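Local coordinates for protein Non-ribosomal peptide synthetase (Methanobrevibacter ruminantium, PDB 6VTJ) that probably carries a peptide on the phosphopantetheine arm of its thiolation domain and releases it by NAD(P)H-dependent reduction in the adjoining reductase domain, at residues L110-W115 with P380-V385; G104-L109 with A302-A307; E19-F24 with K72-L77; E416-I421 with F438-F443. One frame throughout, in Å; residues are numbered along the deposited sequence.

Contact 1. Residues L110-W115 with P380-V385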
loop_
_atom_site.group_PDB
_atom_site.type_symbol
_atom_site.label_atom_id
_atom_site.label_comp_id
_atom_site.label_asym_id
_atom_site.label_seq_id
_atom_site.Cartn_x
_atom_site.Cartn_y
_atom_site.Cartn_z
ATOM N N LEU A 110 -9.347 15.722 -15.282
ATOM C CA LEU A 110 -8.049 15.091 -15.479
ATOM C C LEU A 110 -7.319 15.703 -16.669
ATOM O O LEU A 110 -6.091 15.868 -16.634
ATOM C CB LEU A 110 -8.224 13.576 -15.652
ATOM C CG LEU A 110 -8.625 12.845 -14.367
ATOM C CD1 LEU A 110 -8.838 11.333 -14.558
ATOM C CD2 LEU A 110 -7.604 13.124 -13.259
ATOM N N GLN A 111 -8.061 16.072 -17.726
ATOM C CA GLN A 111 -7.422 16.680 -18.893
ATOM C C GLN A 111 -6.754 18.016 -18.573
ATOM O O GLN A 111 -5.848 18.428 -19.300
ATOM C CB GLN A 111 -8.424 16.865 -20.037
ATOM C CG GLN A 111 -8.766 15.581 -20.780
ATOM C CD GLN A 111 -7.627 14.563 -20.743
ATOM O OE1 GLN A 111 -6.560 14.768 -21.342
ATOM N NE2 GLN A 111 -7.851 13.456 -20.034
ATOM N N GLU A 112 -7.141 18.676 -17.490
ATOM C CA GLU A 112 -6.478 19.902 -17.087
ATOM C C GLU A 112 -5.144 19.657 -16.388
ATOM O O GLU A 112 -4.426 20.627 -16.127
ATOM C CB GLU A 112 -7.397 20.720 -16.168
ATOM C CG GLU A 112 -8.824 20.879 -16.689
ATOM C CD GLU A 112 -9.698 21.718 -15.762
ATOM O OE1 GLU A 112 -9.213 22.127 -14.686
ATOM O OE2 GLU A 112 -10.874 21.973 -16.109
ATOM N N ASN A 113 -4.785 18.398 -16.101
ATOM C CA ASN A 113 -3.612 18.075 -15.277
ATOM C C ASN A 113 -2.374 17.922 -16.170
ATOM O O ASN A 113 -1.884 16.826 -16.442
ATOM C CB ASN A 113 -3.866 16.816 -14.446
ATOM C CG ASN A 113 -2.740 16.541 -13.456
ATOM O OD1 ASN A 113 -2.127 17.476 -12.947
ATOM N ND2 ASN A 113 -2.441 15.259 -13.201
ATOM N N THR A 114 -1.847 19.055 -16.616
ATOM C CA THR A 114 -0.763 19.069 -17.584
ATOM C C THR A 114 0.444 19.816 -17.034
ATOM O O THR A 114 0.348 20.578 -16.064
ATOM C CB THR A 114 -1.205 19.741 -18.879
ATOM O OG1 THR A 114 -1.607 21.079 -18.570
ATOM C CG2 THR A 114 -2.389 18.974 -19.508
ATOM N N TRP A 115 1.589 19.617 -17.692
ATOM C CA TRP A 115 2.733 20.467 -17.396
ATOM C C TRP A 115 2.381 21.939 -17.594
ATOM O O TRP A 115 2.814 22.799 -16.819
ATOM C CB TRP A 115 3.933 20.086 -18.270
ATOM C CG TRP A 115 5.001 21.119 -18.197
ATOM C CD1 TRP A 115 5.251 22.115 -19.109
ATOM C CD2 TRP A 115 5.953 21.299 -17.133
ATOM N NE1 TRP A 115 6.314 22.889 -18.682
ATOM C CE2 TRP A 115 6.756 22.412 -17.472
ATOM C CE3 TRP A 115 6.208 20.622 -15.934
ATOM C CZ2 TRP A 115 7.794 22.864 -16.649
ATOM C CZ3 TRP A 115 7.242 21.076 -15.110
ATOM C CH2 TRP A 115 8.017 22.187 -15.473
ATOM N N PRO A 380 -0.564 24.241 -8.264
ATOM C CA PRO A 380 -1.807 24.973 -8.584
ATOM C C PRO A 380 -3.050 24.086 -8.599
ATOM O O PRO A 380 -2.976 22.860 -8.730
ATOM C CB PRO A 380 -1.530 25.541 -9.983
ATOM C CG PRO A 380 -0.001 25.562 -10.105
ATOM C CD PRO A 380 0.422 24.322 -9.365
ATOM N N GLU A 381 -4.218 24.741 -8.529
ATOM C CA GLU A 381 -5.499 24.026 -8.401
ATOM C C GLU A 381 -5.717 22.963 -9.489
ATOM O O GLU A 381 -6.256 21.882 -9.213
ATOM C CB GLU A 381 -6.659 25.033 -8.412
ATOM C CG GLU A 381 -7.903 24.599 -7.626
ATOM C CD GLU A 381 -8.710 23.518 -8.328
ATOM N N LYS A 382 -5.347 23.255 -10.741
ATOM C CA LYS A 382 -5.571 22.268 -11.804
ATOM C C LYS A 382 -4.591 21.098 -11.765
ATOM O O LYS A 382 -4.803 20.106 -12.481
ATOM C CB LYS A 382 -5.495 22.945 -13.182
ATOM C CG LYS A 382 -6.566 24.007 -13.412
ATOM C CD LYS A 382 -6.444 24.638 -14.793
ATOM C CE LYS A 382 -7.718 25.415 -15.136
ATOM N NZ LYS A 382 -7.772 25.784 -16.581
ATOM N N SER A 383 -3.518 21.178 -10.985
ATOM C CA SER A 383 -2.575 20.061 -10.872
ATOM C C SER A 383 -3.107 19.127 -9.802
ATOM O O SER A 383 -2.850 19.309 -8.611
ATOM C CB SER A 383 -1.178 20.561 -10.537
ATOM O OG SER A 383 -0.743 21.505 -11.503
ATOM N N ARG A 384 -3.846 18.101 -10.227
ATOM C CA ARG A 384 -4.625 17.301 -9.290
ATOM C C ARG A 384 -4.051 15.928 -8.963
ATOM O O ARG A 384 -4.328 15.412 -7.878
ATOM C CB ARG A 384 -6.050 17.134 -9.820
ATOM C CG ARG A 384 -6.916 18.376 -9.574
ATOM C CD ARG A 384 -8.375 18.195 -10.077
ATOM N NE ARG A 384 -9.098 19.458 -9.960
ATOM C CZ ARG A 384 -9.258 20.349 -10.948
ATOM N NH1 ARG A 384 -8.766 20.122 -12.162
ATOM N NH2 ARG A 384 -9.919 21.477 -10.718
ATOM N N VAL A 385 -3.257 15.316 -9.837
ATOM C CA VAL A 385 -2.871 13.921 -9.663
ATOM C C VAL A 385 -1.382 13.784 -9.925
ATOM O O VAL A 385 -0.866 14.303 -10.920
ATOM C CB VAL A 385 -3.664 12.981 -10.590
ATOM C CG1 VAL A 385 -3.114 11.567 -10.488
ATOM C CG2 VAL A 385 -5.156 12.991 -10.242
HETATM O O HOH W 1 -10.627 23.280 -12.947
HETATM O O HOH W 2 -0.718 20.184 -13.621
HETATM O O HOH W 3 0.803 16.318 -12.425
#
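N113 turns its CG away from the backbone N (chi1 -173°), which carries the carboxamide across to the backbone of S383, R384 and V385, while the extended chain of R384 brings its guanidinium up to E112. The contact ties the C-terminal part of helix 104-111 and the residues after it to the loop that leads into strand 385-388, part of the Rossmann-type sheet of the reductase domain. N113, the centre of an inverse gamma turn, uses both ends of its amide. N113 ND2 gives V385 O a 2.9 Å bond in the carbonyl plane, on a lone pair, and also reaches E279 O. N113 OD1 receives a weak bond from R384 N at 3.3 Å, and two waters donate to it: one also donates to T114 O and accepts from S383 OG, the other also donates to V385 O. With an alanine here, V385 O is likely to lose its amide donor and the two waters the oxygen that they share. Beside this, L110 CD2 packs on V385 CG2 at 3.9 Å. E112 OE1 lies over the aliphatic chain of K382, 3.5 Å from K382 CG, with K382 NZ of opposite charge farther off. The same oxygen forms a salt bridge with R384, whose guanidinium has E381 O over one face. R384 NH1 meets E112 OE1 at 3.3 Å, nearly straight (173°) and in the guanidinium plane but well above the carboxylate plane; a water bridges E112 OE1 to R384 NH2, 3.0 Å from that nitrogen.

Contact 2. Residues G104-L109 with A302-A307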
loop_
_atom_site.group_PDB
_atom_site.type_symbol
_atom_site.label_atom_id
_atom_site.label_comp_id
_atom_site.label_asym_id
_atom_site.label_seq_id
_atom_site.Cartn_x
_atom_site.Cartn_y
_atom_site.Cartn_z
ATOM N N GLY A 104 -17.375 11.071 -17.127
ATOM C CA GLY A 104 -17.111 12.175 -18.038
ATOM C C GLY A 104 -16.508 13.387 -17.354
ATOM O O GLY A 104 -15.483 13.919 -17.795
ATOM N N GLU A 105 -17.135 13.842 -16.263
ATOM C CA GLU A 105 -16.693 15.071 -15.606
ATOM C C GLU A 105 -15.312 14.914 -14.966
ATOM O O GLU A 105 -14.466 15.825 -15.036
ATOM C CB GLU A 105 -17.717 15.485 -14.553
ATOM C CG GLU A 105 -18.980 16.099 -15.125
ATOM C CD GLU A 105 -19.784 16.837 -14.072
ATOM O OE1 GLU A 105 -20.758 16.252 -13.540
ATOM O OE2 GLU A 105 -19.436 18.002 -13.771
ATOM N N ILE A 106 -15.079 13.777 -14.315
ATOM C CA ILE A 106 -13.756 13.487 -13.774
ATOM C C ILE A 106 -12.707 13.530 -14.881
ATOM O O ILE A 106 -11.650 14.142 -14.722
ATOM C CB ILE A 106 -13.770 12.130 -13.049
ATOM C CG1 ILE A 106 -14.398 12.284 -11.672
ATOM C CG2 ILE A 106 -12.377 11.556 -12.963
ATOM C CD1 ILE A 106 -14.469 11.007 -10.895
ATOM N N ASN A 107 -12.989 12.880 -16.021
ATOM C CA ASN A 107 -12.022 12.819 -17.117
ATOM C C ASN A 107 -11.732 14.208 -17.678
ATOM O O ASN A 107 -10.585 14.524 -18.046
ATOM C CB ASN A 107 -12.538 11.885 -18.215
ATOM C CG ASN A 107 -12.357 10.422 -17.861
ATOM O OD1 ASN A 107 -11.505 10.098 -17.034
ATOM N ND2 ASN A 107 -13.141 9.527 -18.485
ATOM N N GLU A 108 -12.761 15.058 -17.737
ATOM C CA GLU A 108 -12.557 16.439 -18.156
ATOM C C GLU A 108 -11.618 17.168 -17.201
ATOM O O GLU A 108 -10.743 17.930 -17.638
ATOM C CB GLU A 108 -13.902 17.163 -18.252
ATOM C CG GLU A 108 -14.467 17.228 -19.667
ATOM N N LEU A 109 -11.790 16.964 -15.895
ATOM C CA LEU A 109 -10.872 17.587 -14.945
ATOM C C LEU A 109 -9.461 17.041 -15.125
ATOM O O LEU A 109 -8.483 17.797 -15.123
ATOM C CB LEU A 109 -11.336 17.346 -13.509
ATOM C CG LEU A 109 -12.371 18.241 -12.841
ATOM C CD1 LEU A 109 -12.286 18.051 -11.334
ATOM C CD2 LEU A 109 -12.191 19.705 -13.222
ATOM N N ALA A 302 -13.979 9.160 -5.360
ATOM C CA ALA A 302 -14.686 10.080 -4.468
ATOM C C ALA A 302 -13.999 11.445 -4.412
ATOM O O ALA A 302 -14.666 12.503 -4.410
ATOM C CB ALA A 302 -14.795 9.475 -3.071
ATOM N N VAL A 303 -12.664 11.441 -4.360
ATOM C CA VAL A 303 -11.927 12.695 -4.252
ATOM C C VAL A 303 -12.153 13.541 -5.502
ATOM O O VAL A 303 -12.482 14.735 -5.424
ATOM C CB VAL A 303 -10.433 12.412 -4.012
ATOM C CG1 VAL A 303 -9.629 13.692 -4.168
ATOM C CG2 VAL A 303 -10.205 11.782 -2.636
ATOM N N LEU A 304 -12.025 12.919 -6.680
ATOM C CA LEU A 304 -12.215 13.656 -7.931
ATOM C C LEU A 304 -13.678 14.080 -8.138
ATOM O O LEU A 304 -13.938 15.149 -8.710
ATOM C CB LEU A 304 -11.713 12.814 -9.106
ATOM C CG LEU A 304 -10.185 12.642 -9.176
ATOM C CD1 LEU A 304 -9.744 11.549 -10.158
ATOM C CD2 LEU A 304 -9.531 13.966 -9.545
ATOM N N GLN A 305 -14.645 13.268 -7.691
ATOM C CA GLN A 305 -16.041 13.696 -7.691
ATOM C C GLN A 305 -16.227 15.002 -6.916
ATOM O O GLN A 305 -16.810 15.977 -7.429
ATOM C CB GLN A 305 -16.897 12.586 -7.091
ATOM C CG GLN A 305 -18.394 12.839 -7.141
ATOM C CD GLN A 305 -19.163 11.670 -6.562
ATOM O OE1 GLN A 305 -19.052 10.542 -7.045
ATOM N NE2 GLN A 305 -19.922 11.926 -5.500
ATOM N N ALA A 306 -15.753 15.030 -5.661
ATOM C CA ALA A 306 -15.831 16.265 -4.875
ATOM C C ALA A 306 -15.161 17.424 -5.603
ATOM O O ALA A 306 -15.607 18.576 -5.495
ATOM C CB ALA A 306 -15.185 16.082 -3.505
ATOM N N ALA A 307 -14.074 17.138 -6.330
ATOM C CA ALA A 307 -13.443 18.183 -7.133
ATOM C C ALA A 307 -14.374 18.686 -8.226
ATOM O O ALA A 307 -14.398 19.884 -8.518
ATOM C CB ALA A 307 -12.142 17.676 -7.751
#
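I106 and L304 cross at about a right angle, much as the helices that carry them do: helices 104-111 and 291-308 pack with the axes of their short segments 9.3 Å apart at a crossing angle of 82°. Helix 291-308 lies against strand 313-322 of the Rossmann-type reductase domain, where L304 and A307 also touch I315 and V313, so helix 104-111 adds a further layer outside it. Both branches of I106 meet L304. The longer one lies across L304 CB and ends with I106 CD1 3.7 Å from that atom and 3.9 Å from Q305 N, against the helix backbone. The shorter one, I106 CG2, is anti to the backbone N and lands 3.8 Å from L304 CD1. L304 is therefore met at the root of its side chain and at one methyl. Q305 skirts the edge of the interface and turns its amide elsewhere, with OE1 bonded to Y101 OH. No hydrogen bond joins the two segments; the side-chain packing is apolar, with methyls also resting on the backbone. One turn on from I106, L109 reaches over the small side chain of A307, which lets a leucine methyl come close to the helix: L109 CD1 sits 3.6 Å from A307 CB and 3.8 Å from A307 C.

Contact 3. Residues E19-F24 with K72-L77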
loop_
_atom_site.group_PDB
_atom_site.type_symbol
_atom_site.label_atom_id
_atom_site.label_comp_id
_atom_site.label_asym_id
_atom_site.label_seq_id
_atom_site.Cartn_x
_atom_site.Cartn_y
_atom_site.Cartn_z
ATOM N N GLU A 19 -9.731 -34.329 2.293
ATOM C CA GLU A 19 -8.331 -33.917 2.391
ATOM C C GLU A 19 -8.208 -32.461 2.829
ATOM O O GLU A 19 -7.358 -32.121 3.666
ATOM C CB GLU A 19 -7.614 -34.114 1.051
ATOM C CG GLU A 19 -7.460 -35.564 0.611
ATOM C CD GLU A 19 -6.881 -35.710 -0.792
ATOM O OE1 GLU A 19 -6.538 -34.676 -1.414
ATOM O OE2 GLU A 19 -6.762 -36.861 -1.275
ATOM N N ILE A 20 -9.043 -31.583 2.276
ATOM C CA ILE A 20 -8.887 -30.168 2.613
ATOM C C ILE A 20 -9.369 -29.902 4.039
ATOM O O ILE A 20 -8.766 -29.108 4.775
ATOM C CB ILE A 20 -9.589 -29.280 1.570
ATOM C CG1 ILE A 20 -8.886 -29.426 0.214
ATOM C CG2 ILE A 20 -9.567 -27.826 2.000
ATOM C CD1 ILE A 20 -9.748 -28.996 -0.974
ATOM N N CYS A 21 -10.433 -30.585 4.469
ATOM C CA CYS A 21 -10.835 -30.502 5.868
ATOM C C CYS A 21 -9.726 -30.974 6.790
ATOM O O CYS A 21 -9.469 -30.352 7.830
ATOM C CB CYS A 21 -12.088 -31.336 6.116
ATOM S SG CYS A 21 -13.573 -30.605 5.493
ATOM N N ALA A 22 -9.065 -32.085 6.438
ATOM C CA ALA A 22 -8.020 -32.599 7.318
ATOM C C ALA A 22 -6.848 -31.637 7.384
ATOM O O ALA A 22 -6.222 -31.483 8.441
ATOM C CB ALA A 22 -7.548 -33.975 6.851
ATOM N N ILE A 23 -6.532 -30.983 6.263
ATOM C CA ILE A 23 -5.449 -30.004 6.262
ATOM C C ILE A 23 -5.802 -28.810 7.149
ATOM O O ILE A 23 -4.993 -28.384 7.983
ATOM C CB ILE A 23 -5.118 -29.570 4.825
ATOM C CG1 ILE A 23 -4.548 -30.751 4.036
ATOM C CG2 ILE A 23 -4.133 -28.443 4.862
ATOM C CD1 ILE A 23 -4.364 -30.483 2.571
ATOM N N PHE A 24 -7.000 -28.236 6.965
ATOM C CA PHE A 24 -7.477 -27.204 7.885
ATOM C C PHE A 24 -7.248 -27.629 9.327
ATOM O O PHE A 24 -6.619 -26.911 10.110
ATOM C CB PHE A 24 -8.967 -26.928 7.680
ATOM C CG PHE A 24 -9.293 -25.927 6.601
ATOM C CD1 PHE A 24 -8.574 -25.880 5.419
ATOM C CD2 PHE A 24 -10.371 -25.064 6.758
ATOM C CE1 PHE A 24 -8.906 -24.975 4.412
ATOM C CE2 PHE A 24 -10.712 -24.156 5.767
ATOM C CZ PHE A 24 -9.979 -24.114 4.585
ATOM N N LYS A 72 -13.370 -19.551 1.328
ATOM C CA LYS A 72 -12.904 -19.649 2.706
ATOM C C LYS A 72 -13.157 -21.006 3.353
ATOM O O LYS A 72 -12.599 -21.267 4.422
ATOM C CB LYS A 72 -13.554 -18.547 3.554
ATOM C CG LYS A 72 -13.310 -17.133 3.006
ATOM C CD LYS A 72 -14.260 -16.112 3.619
ATOM C CE LYS A 72 -14.070 -14.747 2.957
ATOM N NZ LYS A 72 -14.860 -13.676 3.636
ATOM N N THR A 73 -13.974 -21.868 2.748
ATOM C CA THR A 73 -14.319 -23.170 3.315
ATOM C C THR A 73 -13.750 -24.311 2.473
ATOM O O THR A 73 -13.486 -24.138 1.276
ATOM C CB THR A 73 -15.841 -23.329 3.414
ATOM O OG1 THR A 73 -16.411 -23.299 2.097
ATOM C CG2 THR A 73 -16.455 -22.222 4.282
ATOM N N PRO A 74 -13.550 -25.499 3.064
ATOM C CA PRO A 74 -13.087 -26.640 2.256
ATOM C C PRO A 74 -14.039 -26.993 1.121
ATOM O O PRO A 74 -13.586 -27.433 0.058
ATOM C CB PRO A 74 -12.983 -27.778 3.282
ATOM C CG PRO A 74 -12.928 -27.114 4.616
ATOM C CD PRO A 74 -13.757 -25.879 4.474
ATOM N N ARG A 75 -15.346 -26.811 1.324
ATOM C CA ARG A 75 -16.324 -27.037 0.263
ATOM C C ARG A 75 -16.027 -26.149 -0.943
ATOM O O ARG A 75 -15.857 -26.638 -2.070
ATOM C CB ARG A 75 -17.726 -26.802 0.849
ATOM C CG ARG A 75 -18.953 -26.762 -0.069
ATOM C CD ARG A 75 -19.360 -28.087 -0.745
ATOM N NE ARG A 75 -19.420 -29.286 0.102
ATOM C CZ ARG A 75 -20.464 -29.668 0.838
ATOM N NH1 ARG A 75 -21.568 -28.932 0.884
ATOM N NH2 ARG A 75 -20.396 -30.799 1.541
ATOM N N ALA A 76 -15.915 -24.838 -0.712
ATOM C CA ALA A 76 -15.592 -23.907 -1.792
ATOM C C ALA A 76 -14.211 -24.184 -2.380
ATOM O O ALA A 76 -14.030 -24.163 -3.608
ATOM C CB ALA A 76 -15.678 -22.473 -1.274
ATOM N N LEU A 77 -13.226 -24.464 -1.524
ATOM C CA LEU A 77 -11.879 -24.745 -2.013
ATOM C C LEU A 77 -11.855 -25.978 -2.906
ATOM O O LEU A 77 -11.085 -26.043 -3.870
ATOM C CB LEU A 77 -10.925 -24.928 -0.838
ATOM C CG LEU A 77 -10.057 -23.729 -0.473
ATOM C CD1 LEU A 77 -9.311 -24.017 0.825
ATOM C CD2 LEU A 77 -9.081 -23.401 -1.605
#
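F24 leaves helix 15-28 with its CB directed at the segment 72-77, and the ring that follows has P74 over one face and L77 at its edge. CG sits beside the backbone N (chi1 -86°), which carries the ring outward across the start of helix 74-82. On one rim F24 CD2 is 3.9 Å from P74 CG, and the next atom, F24 CE2, lies 3.7 Å from P74 CD. P74 CG stands over one face of the ring in a CH-pi contact, 4.0 Å from the centroid of the F24 ring and displaced toward the rim. The edge is used too: K72 O lies in the ring plane near CE2 and CZ, and farther round the same edge, past CZ, F24 CE1 meets L77 CD1 at 3.7 Å. This is helix packing within the four-helix bundle of a peptidyl carrier protein, the domain that bears the phosphopantetheine arm; L52 of helix 46-58 and I68 of helix 65-70 also touch F24, and F39 meets its ring edge-to-face. Were F24 an alanine, a gap is likely to open between the two helices, leaving the P74 ring and the L77 methyl without their aromatic partner. About a turn before F24, I20 and C21 also reach P74: I20 CG2 touches P74 CB at 3.6 Å, and C21 SG lies as close to P74 CB. T73 caps the helix that P74 begins, its OG1 accepting a nearly straight bond (168°) from A76 N. At the other end of K72, NZ bonds to A226 O.

Contact 4. Residues E416-I421 with F438-F443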
loop_
_atom_site.group_PDB
_atom_site.type_symbol
_atom_site.label_atom_id
_atom_site.label_comp_id
_atom_site.label_asym_id
_atom_site.label_seq_id
_atom_site.Cartn_x
_atom_site.Cartn_y
_atom_site.Cartn_z
ATOM N N GLU A 416 14.383 -23.439 -14.962
ATOM C CA GLU A 416 14.256 -24.829 -14.530
ATOM C C GLU A 416 14.924 -25.044 -13.180
ATOM O O GLU A 416 14.346 -25.658 -12.269
ATOM C CB GLU A 416 14.859 -25.765 -15.581
ATOM C CG GLU A 416 15.041 -27.209 -15.101
ATOM C CD GLU A 416 13.712 -27.932 -14.830
ATOM O OE1 GLU A 416 12.626 -27.413 -15.195
ATOM O OE2 GLU A 416 13.760 -29.032 -14.242
ATOM N N GLU A 417 16.144 -24.533 -13.037
ATOM C CA GLU A 417 16.862 -24.674 -11.780
ATOM C C GLU A 417 16.093 -24.028 -10.634
ATOM O O GLU A 417 16.014 -24.590 -9.529
ATOM C CB GLU A 417 18.255 -24.072 -11.925
ATOM C CG GLU A 417 19.154 -24.270 -10.730
ATOM C CD GLU A 417 20.586 -23.876 -11.012
ATOM O OE1 GLU A 417 21.366 -23.789 -10.037
ATOM N N PHE A 418 15.526 -22.854 -10.894
ATOM C CA PHE A 418 14.757 -22.137 -9.886
ATOM C C PHE A 418 13.599 -23.001 -9.401
ATOM O O PHE A 418 13.250 -22.984 -8.221
ATOM C CB PHE A 418 14.231 -20.816 -10.450
ATOM C CG PHE A 418 13.490 -19.981 -9.445
ATOM C CD1 PHE A 418 14.177 -19.281 -8.466
ATOM C CD2 PHE A 418 12.109 -19.894 -9.480
ATOM C CE1 PHE A 418 13.499 -18.511 -7.540
ATOM C CE2 PHE A 418 11.424 -19.126 -8.557
ATOM C CZ PHE A 418 12.120 -18.433 -7.585
ATOM N N LYS A 419 13.010 -23.757 -10.322
ATOM C CA LYS A 419 11.895 -24.634 -9.993
ATOM C C LYS A 419 12.363 -25.754 -9.071
ATOM O O LYS A 419 11.706 -26.071 -8.080
ATOM C CB LYS A 419 11.280 -25.221 -11.264
ATOM C CG LYS A 419 9.862 -25.741 -11.086
ATOM C CD LYS A 419 9.434 -26.593 -12.269
ATOM C CE LYS A 419 9.947 -28.018 -12.139
ATOM N NZ LYS A 419 9.916 -28.741 -13.440
ATOM N N GLN A 420 13.504 -26.347 -9.404
ATOM C CA GLN A 420 14.067 -27.426 -8.603
ATOM C C GLN A 420 14.318 -26.944 -7.180
ATOM O O GLN A 420 14.029 -27.650 -6.214
ATOM C CB GLN A 420 15.368 -27.935 -9.226
ATOM C CG GLN A 420 15.168 -28.956 -10.334
ATOM C CD GLN A 420 16.463 -29.312 -11.039
ATOM O OE1 GLN A 420 17.527 -29.355 -10.422
ATOM N NE2 GLN A 420 16.377 -29.568 -12.339
ATOM N N ILE A 421 14.855 -25.735 -7.060
ATOM C CA ILE A 421 15.139 -25.150 -5.757
ATOM C C ILE A 421 13.837 -24.824 -5.036
ATOM O O ILE A 421 13.727 -24.995 -3.821
ATOM C CB ILE A 421 15.982 -23.868 -5.883
ATOM C CG1 ILE A 421 17.310 -24.170 -6.580
ATOM C CG2 ILE A 421 16.223 -23.251 -4.514
ATOM C CD1 ILE A 421 18.225 -22.970 -6.699
ATOM N N PHE A 438 2.333 -15.442 -5.261
ATOM C CA PHE A 438 3.162 -16.134 -6.240
ATOM C C PHE A 438 2.557 -17.491 -6.589
ATOM O O PHE A 438 1.881 -18.132 -5.778
ATOM C CB PHE A 438 4.589 -16.284 -5.683
ATOM C CG PHE A 438 5.530 -17.122 -6.517
ATOM C CD1 PHE A 438 5.514 -18.519 -6.447
ATOM C CD2 PHE A 438 6.494 -16.513 -7.310
ATOM C CE1 PHE A 438 6.410 -19.289 -7.207
ATOM C CE2 PHE A 438 7.386 -17.269 -8.058
ATOM C CZ PHE A 438 7.343 -18.660 -8.010
ATOM N N SER A 439 2.788 -17.906 -7.824
ATOM C CA SER A 439 2.583 -19.271 -8.265
ATOM C C SER A 439 3.669 -19.577 -9.278
ATOM O O SER A 439 3.974 -18.738 -10.131
ATOM C CB SER A 439 1.204 -19.483 -8.895
ATOM O OG SER A 439 1.266 -20.501 -9.881
ATOM N N ILE A 440 4.252 -20.772 -9.180
ATOM C CA ILE A 440 5.337 -21.142 -10.080
ATOM C C ILE A 440 4.914 -21.029 -11.541
ATOM O O ILE A 440 5.767 -20.850 -12.422
ATOM C CB ILE A 440 5.839 -22.559 -9.743
ATOM C CG1 ILE A 440 7.262 -22.765 -10.258
ATOM C CG2 ILE A 440 4.898 -23.602 -10.295
ATOM C CD1 ILE A 440 8.292 -21.921 -9.537
ATOM N N ASP A 441 3.609 -21.087 -11.821
ATOM C CA ASP A 441 3.115 -20.955 -13.187
ATOM C C ASP A 441 3.038 -19.511 -13.658
ATOM O O ASP A 441 2.900 -19.278 -14.865
ATOM C CB ASP A 441 1.735 -21.602 -13.317
ATOM C CG ASP A 441 1.751 -23.074 -12.987
ATOM O OD1 ASP A 441 2.797 -23.717 -13.232
ATOM O OD2 ASP A 441 0.714 -23.586 -12.499
ATOM N N ASP A 442 3.130 -18.540 -12.747
ATOM C CA ASP A 442 3.019 -17.139 -13.128
ATOM C C ASP A 442 4.087 -16.714 -14.134
ATOM O O ASP A 442 3.956 -15.635 -14.727
ATOM C CB ASP A 442 3.072 -16.265 -11.871
ATOM C CG ASP A 442 1.805 -16.371 -11.033
ATOM N N PHE A 443 5.114 -17.537 -14.359
ATOM C CA PHE A 443 6.172 -17.236 -15.332
ATOM C C PHE A 443 5.857 -17.749 -16.732
ATOM O O PHE A 443 6.593 -17.460 -17.674
ATOM C CB PHE A 443 7.505 -17.817 -14.859
ATOM C CG PHE A 443 7.909 -17.340 -13.497
ATOM C CD1 PHE A 443 8.296 -16.026 -13.304
ATOM C CD2 PHE A 443 7.881 -18.194 -12.407
ATOM C CE1 PHE A 443 8.652 -15.572 -12.046
ATOM C CE2 PHE A 443 8.247 -17.749 -11.154
ATOM C CZ PHE A 443 8.627 -16.439 -10.971
#
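F418 CE2 is the atom on which three side chains of the segment 438-443 converge. F438 CZ comes to 4.1 Å from F418 CE2 near the plane of the F418 ring, at its edge, and the two side chains run antiparallel. I440 CD1 and F443 CE2 approach F418 CE2 obliquely, each at 4.3 Å. Alongside, the aliphatic part of K419 crosses I440 at about a right angle, with K419 CG 4.0 Å from I440 CG1. The arrangement is a small surface cluster joining helix 415-423 to the loop between helices 431-435 and 456-464, in the part of the reductase chain that follows the Rossmann-type sheet strands. F418 reaches the loop because its CG is anti to the backbone N (chi1 -177°). K419 starts the same way but bends at chi3, so that its amine turns back from I440 toward its own helix, where K419 NZ makes a salt bridge with E416 OE1, its hydrogen bond weak at 3.5 Å. The other oxygen, E416 OE2, accepts from Q420 NE2 at 3.3 Å on its anti side. On the loop, an ST turn shapes the backbone behind I440: S439 OG accepts from D441 N at 3.1 Å. Farther out, helix 354-358 backs the cluster, with M356 touching both F418 and F443, and N353 touches the same two side chains. No hydrogen bond crosses between the segments and the apolar approaches are all 4.0 Å or longer, which implies a loose hydrophobic association, with the polar groups of K419 and E416 paired within the helix and contributing nothing directly to the join.

In the fold
Contacts 1 and 2 form one continuous patch, centres 11 Å apart, because both use helix 104-111. Their side chains meet directly: R384 NH1 lies 3.6 Å from L109 CD2, and L110 CD2 is 4.1 Å from L304 CD1. Contact 3 belongs to the carrier domain, its centre about 50 Å from that of contact 1 and on the opposite side of the chain's centre. Contact 4 sits nearer to it, about 25 Å between centres and 13 Å between nearest atoms. The side chains of K72 in contact 3 and F438 in contact 4 are each about 12 Å from the bound phosphopantetheine, whose pocket combines carrier residues such as S46 with reductase residues such as Y224 and T336.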